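Local coordinates for oxidized polyvinyl alcohol hydrolase (Pseudomonas sp. VM15C, PDB 3WWC), which hydrolyses beta-diketones such as 4,6-nonanedione and cleaves oxidized polyvinyl alcohol in the second step of polyvinyl alcohol degradation, at residues Ser88-Ala91 with Asp92-Tyr95; Gln311-Asn314 with Arg315-Leu318. The protein carries 1 engineered substitution. One frame throughout, in Å; residues are numbered along the deposited sequence.

Contact 1 (Ser88-Ala91 with Asp92-Tyr95)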
ATOM      1  N   SER A  88       2.935  15.041  -1.744  1.00  8.55           N
ATOM      2  CA  SER A  88       3.788  15.684  -2.726  1.00  8.66           C
ATOM      3  C   SER A  88       4.951  16.401  -2.078  1.00  9.52           C
ATOM      4  O   SER A  88       5.929  16.664  -2.746  1.00  9.89           O
ATOM      5  CB  SER A  88       2.975  16.708  -3.534  1.00 10.51           C
ATOM      6  OG  SER A  88       2.536  17.812  -2.751  1.00 11.73           O
ATOM      7  N   ILE A  89       4.848  16.696  -0.797  1.00  9.06           N
ATOM      8  CA  ILE A  89       5.921  17.379  -0.085  1.00 11.69           C
ATOM      9  C   ILE A  89       7.157  16.528  -0.001  1.00 12.02           C
ATOM     10  O   ILE A  89       8.279  17.082   0.153  1.00 13.45           O
ATOM     11  CB  ILE A  89       5.396  17.866   1.319  1.00 12.03           C
ATOM     12  CG1 ILE A  89       4.200  18.789   1.080  1.00 13.42           C
ATOM     13  CG2 ILE A  89       6.486  18.679   2.091  1.00 13.85           C
ATOM     14  CD1 ILE A  89       4.481  19.845   0.081  1.00 19.31           C
ATOM     15  N   LEU A  90       7.018  15.212  -0.146  1.00 10.69           N
ATOM     16  CA  LEU A  90       8.236  14.370  -0.168  1.00 11.29           C
ATOM     17  C   LEU A  90       9.130  14.712  -1.356  1.00 10.17           C
ATOM     18  O   LEU A  90      10.296  14.336  -1.354  1.00  9.86           O
ATOM     19  CB  LEU A  90       7.888  12.896  -0.174  1.00 12.66           C
ATOM     20  CG  LEU A  90       7.575  12.575   1.287  1.00 16.65           C
ATOM     21  CD1 LEU A  90       6.589  11.512   1.341  1.00 17.83           C
ATOM     22  CD2 LEU A  90       8.864  12.202   2.046  1.00 18.13           C
ATOM     23  N   ALA A  91       8.637  15.371  -2.392  1.00  8.60           N
ATOM     24  CA  ALA A  91       9.528  15.771  -3.480  1.00  9.03           C
ATOM     25  C   ALA A  91      10.529  16.836  -2.955  1.00 10.51           C
ATOM     26  O   ALA A  91      11.672  16.839  -3.369  1.00 13.07           O
ATOM     27  CB  ALA A  91       8.714  16.340  -4.715  1.00  9.61           C
ATOM     28  N   ASP A  92      10.120  17.651  -1.996  1.00 11.99           N
ATOM     29  CA  ASP A  92      11.001  18.650  -1.381  1.00 13.82           C
ATOM     30  C   ASP A  92      11.983  17.922  -0.469  1.00 13.34           C
ATOM     31  O   ASP A  92      12.928  18.531   0.016  1.00 14.50           O
ATOM     32  CB  ASP A  92      10.217  19.594  -0.467  1.00 16.57           C
ATOM     33  CG  ASP A  92       9.255  20.519  -1.228  1.00 22.56           C
ATOM     34  OD1 ASP A  92       9.537  20.853  -2.387  1.00 26.36           O
ATOM     35  OD2 ASP A  92       8.246  20.936  -0.617  1.00 25.39           O
ATOM     36  N   HIS A  93      11.748  16.621  -0.237  1.00 11.83           N
ATOM     37  CA  HIS A  93      12.611  15.801   0.625  1.00 11.71           C
ATOM     38  C   HIS A  93      13.539  14.934  -0.202  1.00 11.31           C
ATOM     39  O   HIS A  93      14.223  14.075   0.351  1.00 13.01           O
ATOM     40  CB  HIS A  93      11.751  14.945   1.522  1.00 11.56           C
ATOM     41  CG  HIS A  93      12.471  14.452   2.745  1.00 10.71           C
ATOM     42  ND1 HIS A  93      13.065  15.338   3.628  1.00 10.90           N
ATOM     43  CD2 HIS A  93      12.781  13.203   3.185  1.00 12.36           C
ATOM     44  CE1 HIS A  93      13.727  14.655   4.547  1.00 11.43           C
ATOM     45  NE2 HIS A  93      13.574  13.361   4.304  1.00 10.95           N
ATOM     46  N   GLY A  94      13.520  15.100  -1.514  1.00 10.83           N
ATOM     47  CA  GLY A  94      14.412  14.359  -2.408  1.00 11.92           C
ATOM     48  C   GLY A  94      13.884  13.063  -2.999  1.00 11.18           C
ATOM     49  O   GLY A  94      14.660  12.194  -3.356  1.00 12.93           O
ATOM     50  N   TYR A  95      12.565  12.934  -3.122  1.00 10.67           N
ATOM     51  CA  TYR A  95      11.980  11.756  -3.720  1.00  8.92           C
ATOM     52  C   TYR A  95      11.183  12.172  -4.926  1.00  9.84           C
ATOM     53  O   TYR A  95      10.568  13.230  -4.898  1.00 10.83           O
ATOM     54  CB  TYR A  95      10.973  11.030  -2.767  1.00  9.43           C
ATOM     55  CG  TYR A  95      11.643  10.410  -1.566  1.00  9.25           C
ATOM     56  CD1 TYR A  95      12.094  11.214  -0.519  1.00 11.87           C
ATOM     57  CD2 TYR A  95      11.894   9.063  -1.525  1.00  8.39           C
ATOM     58  CE1 TYR A  95      12.817  10.666   0.552  1.00 10.90           C
ATOM     59  CE2 TYR A  95      12.602   8.497  -0.456  1.00 10.00           C
ATOM     60  CZ  TYR A  95      13.060   9.315   0.565  1.00  9.98           C
ATOM     61  OH  TYR A  95      13.780   8.718   1.557  1.00 10.99           O
TER
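Leu90 O accepts from Tyr95 N at 3.2 Å and, weakly, from His93 N, where the chain leaves the helical turn 88-91. Two further backbone bonds span three residues each: Asp92 N to Ile89 O at 2.9 Å and Gly94 N to Ala91 O at 3.1 Å. The pair Tyr95 N to Leu90 O and Gly94 N to Ala91 O makes a Schellman motif. Gly94 holds the positive-phi position of the motif (phi 93°). The motif ends the connection between strands 62-68 and 96-100 of the alpha/beta-hydrolase sheet and leads directly into strand 96-100. Ala91 CA, in the residue after Leu90, makes a CA-H...O contact with Tyr95 O at 3.1 Å across the same loop. Apolar contacts fall to one branch of Leu90. Its CD2 lies 4.0 Å from His93 CB and 4.2 Å from Tyr95 CD1. The Tyr95 ring turns its edge to Leu90 O, which lies near the ring plane. Ile89 CG2 stands anti to the backbone N, and this methyl lies 3.9 Å from Asp92 OD2, where the two side chains cross. His93 NE2 and Tyr95 OH reach across to helix 310-322, where each hydrogen-bonds a different carboxylate oxygen of Asp319. Ser88 OG hydrogen-bonds Leu79 O.

Contact 2 (Gln311-Asn314 with Arg315-Leu318). With CIT (citric acid), chain B.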
ATOM      1  N   GLN A 311       4.226  15.283   8.750  1.00 11.52           N
ATOM      2  CA  GLN A 311       5.369  15.369   7.844  1.00 11.43           C
ATOM      3  C   GLN A 311       6.623  14.781   8.460  1.00 11.54           C
ATOM      4  O   GLN A 311       7.443  14.200   7.732  1.00 10.17           O
ATOM      5  CB  GLN A 311       5.602  16.830   7.394  1.00 10.55           C
ATOM      6  CG  GLN A 311       4.509  17.367   6.489  1.00 14.91           C
ATOM      7  CD  GLN A 311       4.400  16.511   5.210  1.00 16.72           C
ATOM      8  OE1 GLN A 311       5.398  16.119   4.613  1.00 19.85           O
ATOM      9  NE2 GLN A 311       3.184  16.169   4.850  1.00 18.16           N
ATOM     10  N   GLU A 312       6.819  14.938   9.756  1.00 10.62           N
ATOM     11  CA  GLU A 312       7.973  14.275  10.387  1.00 11.05           C
ATOM     12  C   GLU A 312       7.846  12.758  10.158  1.00  9.49           C
ATOM     13  O   GLU A 312       8.830  12.086   9.880  1.00  9.11           O
ATOM     14  CB  GLU A 312       8.024  14.488  11.904  1.00 11.66           C
ATOM     15  CG  GLU A 312       8.379  15.905  12.321  1.00 15.19           C
ATOM     16  CD  GLU A 312       8.365  15.984  13.845  1.00 16.33           C
ATOM     17  OE1 GLU A 312       8.899  15.074  14.518  1.00 18.72           O
ATOM     18  OE2 GLU A 312       7.780  16.969  14.345  1.00 22.04           O
ATOM     19  N   PHE A 313       6.633  12.217  10.274  1.00  9.43           N
ATOM     20  CA  PHE A 313       6.446  10.789  10.057  1.00  9.77           C
ATOM     21  C   PHE A 313       6.745  10.396   8.616  1.00  9.08           C
ATOM     22  O   PHE A 313       7.456   9.428   8.363  1.00  8.92           O
ATOM     23  CB  PHE A 313       5.009  10.342  10.404  1.00 10.02           C
ATOM     24  CG  PHE A 313       4.781   8.910  10.081  1.00 10.14           C
ATOM     25  CD1 PHE A 313       5.242   7.929  10.949  1.00 13.01           C
ATOM     26  CD2 PHE A 313       4.190   8.559   8.860  1.00 12.43           C
ATOM     27  CE1 PHE A 313       5.124   6.564  10.616  1.00 16.02           C
ATOM     28  CE2 PHE A 313       4.075   7.185   8.520  1.00 13.33           C
ATOM     29  CZ  PHE A 313       4.543   6.225   9.402  1.00 13.67           C
ATOM     30  N   ASN A 314       6.239  11.157   7.647  1.00  8.84           N
ATOM     31  CA  ASN A 314       6.468  10.844   6.249  1.00  8.92           C
ATOM     32  C   ASN A 314       7.955  10.842   5.948  1.00  9.34           C
ATOM     33  O   ASN A 314       8.458   9.953   5.249  1.00  8.52           O
ATOM     34  CB  ASN A 314       5.788  11.835   5.292  1.00  8.89           C
ATOM     35  CG  ASN A 314       4.270  11.754   5.295  1.00 10.51           C
ATOM     36  OD1 ASN A 314       3.679  10.911   5.962  1.00 11.47           O
ATOM     37  ND2 ASN A 314       3.632  12.648   4.511  1.00 11.90           N
ATOM     38  N   ARG A 315       8.681  11.834   6.479  1.00  8.60           N
ATOM     39  CA  ARG A 315      10.129  11.910   6.186  1.00  9.18           C
ATOM     40  C   ARG A 315      10.835  10.741   6.842  1.00  8.62           C
ATOM     41  O   ARG A 315      11.691  10.079   6.223  1.00  8.26           O
ATOM     42  CB  ARG A 315      10.732  13.195   6.782  1.00 10.15           C
ATOM     43  CG  ARG A 315      10.318  14.451   6.065  1.00 10.46           C
ATOM     44  CD  ARG A 315      11.110  15.696   6.623  1.00 10.79           C
ATOM     45  NE  ARG A 315      10.733  16.094   7.972  1.00 11.71           N
ATOM     46  CZ  ARG A 315       9.786  16.993   8.263  1.00 10.25           C
ATOM     47  NH1 ARG A 315       9.070  17.583   7.297  1.00 10.93           N
ATOM     48  NH2 ARG A 315       9.652  17.347   9.522  1.00 10.73           N
ATOM     49  N   TRP A 316      10.496  10.455   8.100  1.00  9.27           N
ATOM     50  CA  TRP A 316      11.128   9.338   8.830  1.00  8.46           C
ATOM     51  C   TRP A 316      10.831   8.005   8.142  1.00  8.11           C
ATOM     52  O   TRP A 316      11.739   7.161   7.941  1.00  8.73           O
ATOM     53  CB  TRP A 316      10.623   9.287  10.284  1.00  9.34           C
ATOM     54  CG  TRP A 316      11.140   8.095  11.029  1.00 10.69           C
ATOM     55  CD1 TRP A 316      12.404   7.940  11.566  1.00 10.71           C
ATOM     56  CD2 TRP A 316      10.477   6.843  11.204  1.00 10.06           C
ATOM     57  NE1 TRP A 316      12.554   6.664  12.066  1.00 11.46           N
ATOM     58  CE2 TRP A 316      11.394   5.965  11.849  1.00 11.69           C
ATOM     59  CE3 TRP A 316       9.206   6.363  10.885  1.00 10.68           C
ATOM     60  CZ2 TRP A 316      11.069   4.651  12.161  1.00 12.49           C
ATOM     61  CZ3 TRP A 316       8.888   5.053  11.201  1.00 12.82           C
ATOM     62  CH2 TRP A 316       9.824   4.214  11.835  1.00 12.91           C
ATOM     63  N   ALA A 317       9.570   7.806   7.760  1.00  7.86           N
ATOM     64  CA  ALA A 317       9.227   6.509   7.141  1.00  7.56           C
ATOM     65  C   ALA A 317       9.908   6.325   5.800  1.00  8.50           C
ATOM     66  O   ALA A 317      10.506   5.268   5.562  1.00  9.34           O
ATOM     67  CB  ALA A 317       7.660   6.401   6.983  1.00  8.46           C
ATOM     68  N   LEU A 318       9.864   7.328   4.911  1.00  7.91           N
ATOM     69  CA  LEU A 318      10.497   7.151   3.612  1.00  8.79           C
ATOM     70  C   LEU A 318      11.990   7.050   3.722  1.00  9.17           C
ATOM     71  O   LEU A 318      12.577   6.216   3.044  1.00  9.16           O
ATOM     72  CB  LEU A 318      10.081   8.277   2.644  1.00  9.06           C
ATOM     73  CG  LEU A 318       8.923   7.904   1.655  1.00  9.63           C
ATOM     74  CD1 LEU A 318       9.275   6.773   0.684  1.00 10.13           C
ATOM     75  CD2 LEU A 318       7.711   7.541   2.492  1.00 11.18           C
TER
HETATM   76  C1  CIT B 401       6.906  19.594   9.424  1.00 17.18           C
HETATM   77  O1  CIT B 401       7.259  19.650   8.230  1.00 18.00           O
HETATM   78  O2  CIT B 401       7.603  19.155  10.374  1.00 19.72           O
HETATM   79  C2  CIT B 401       5.502  20.093   9.771  1.00 19.55           C
HETATM   80  C3  CIT B 401       4.946  19.478  11.064  1.00 20.92           C
HETATM   81  O7  CIT B 401       5.927  19.597  12.092  1.00 20.30           O
HETATM   82  C4  CIT B 401       3.672  20.249  11.419  1.00 22.80           C
HETATM   83  C5  CIT B 401       2.935  19.779  12.685  1.00 27.30           C
HETATM   84  O3  CIT B 401       3.324  18.746  13.269  1.00 26.25           O
HETATM   85  O4  CIT B 401       1.932  20.450  13.007  1.00 28.66           O
HETATM   86  C6  CIT B 401       4.604  17.998  10.853  1.00 19.69           C
HETATM   87  O5  CIT B 401       3.642  17.752  10.091  1.00 16.73           O
HETATM   88  O6  CIT B 401       5.290  17.172  11.499  1.00 15.66           O
HETATM   89  O   HOH W   1       7.849  17.000   4.891  1.00 26.94           O
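Arg315 folds back along the helix over Gln311 and Glu312. Its chain bends at CG-CD (chi3 -70°), which lays one face of the guanidinium over Gln311 O. Arg315 NH2 comes 3.4 Å from Glu312 CG, a methylene. The Glu312 carboxylate and Arg315 guanidinium planes lie 17° apart, yet Glu312 OE2 stays 5.2 Å from Arg315 NH2. The guanidinium edge faces a carboxylate of a citrate that probably came from the crystallisation liquor. Arg315 NH1 and NH2 hydrogen-bond citrate O1 and O2 respectively, both at 2.9 Å and nearly straight. A second citrate carboxylate takes Gln311 N and Glu312 N. The citrate sits at the N-terminal end of helix 310-322, which follows strand 292-298 of the alpha/beta-hydrolase fold; the first-turn amides and the helix end probably favour an anion there. Regular i to i+4 bonds join the turns. A water bridges Gln311 OE1 and, weakly, Arg315 NH1, while Gln311 NE2 hydrogen-bonds Gly85 O. With chi1 at 175°, the Phe313 ring runs along the helix toward Ala317, whose CB lies over one face, a CH-pi contact 4.2 Å from the centroid. Trp316 offers its ring edge, CE3 lying 4.1 Å from Phe313 CE1. Trp316 NE1 hydrogen-bonds Thr336 OG1.

Following the chain from the N terminus, contact 1 comes first, just before strand 96-100. Contact 2 comes more than 200 residues later, in helix 310-322. Each closes only a turn of its own. They are in series and neither nest nor cross. In space their centres lie about 10 Å apart, and they touch. The turn at 88-95 packs against helix 310-322. Ile89 CB meets Gln311 OE1 at 3.7 Å, and His93 CE1 packs on Arg315 CD at 3.5 Å. Tyr95 OH approaches Leu318 O at 3.1 Å, a probable hydrogen bond. The late helix is thus joined to the connection leading into strand 96-100.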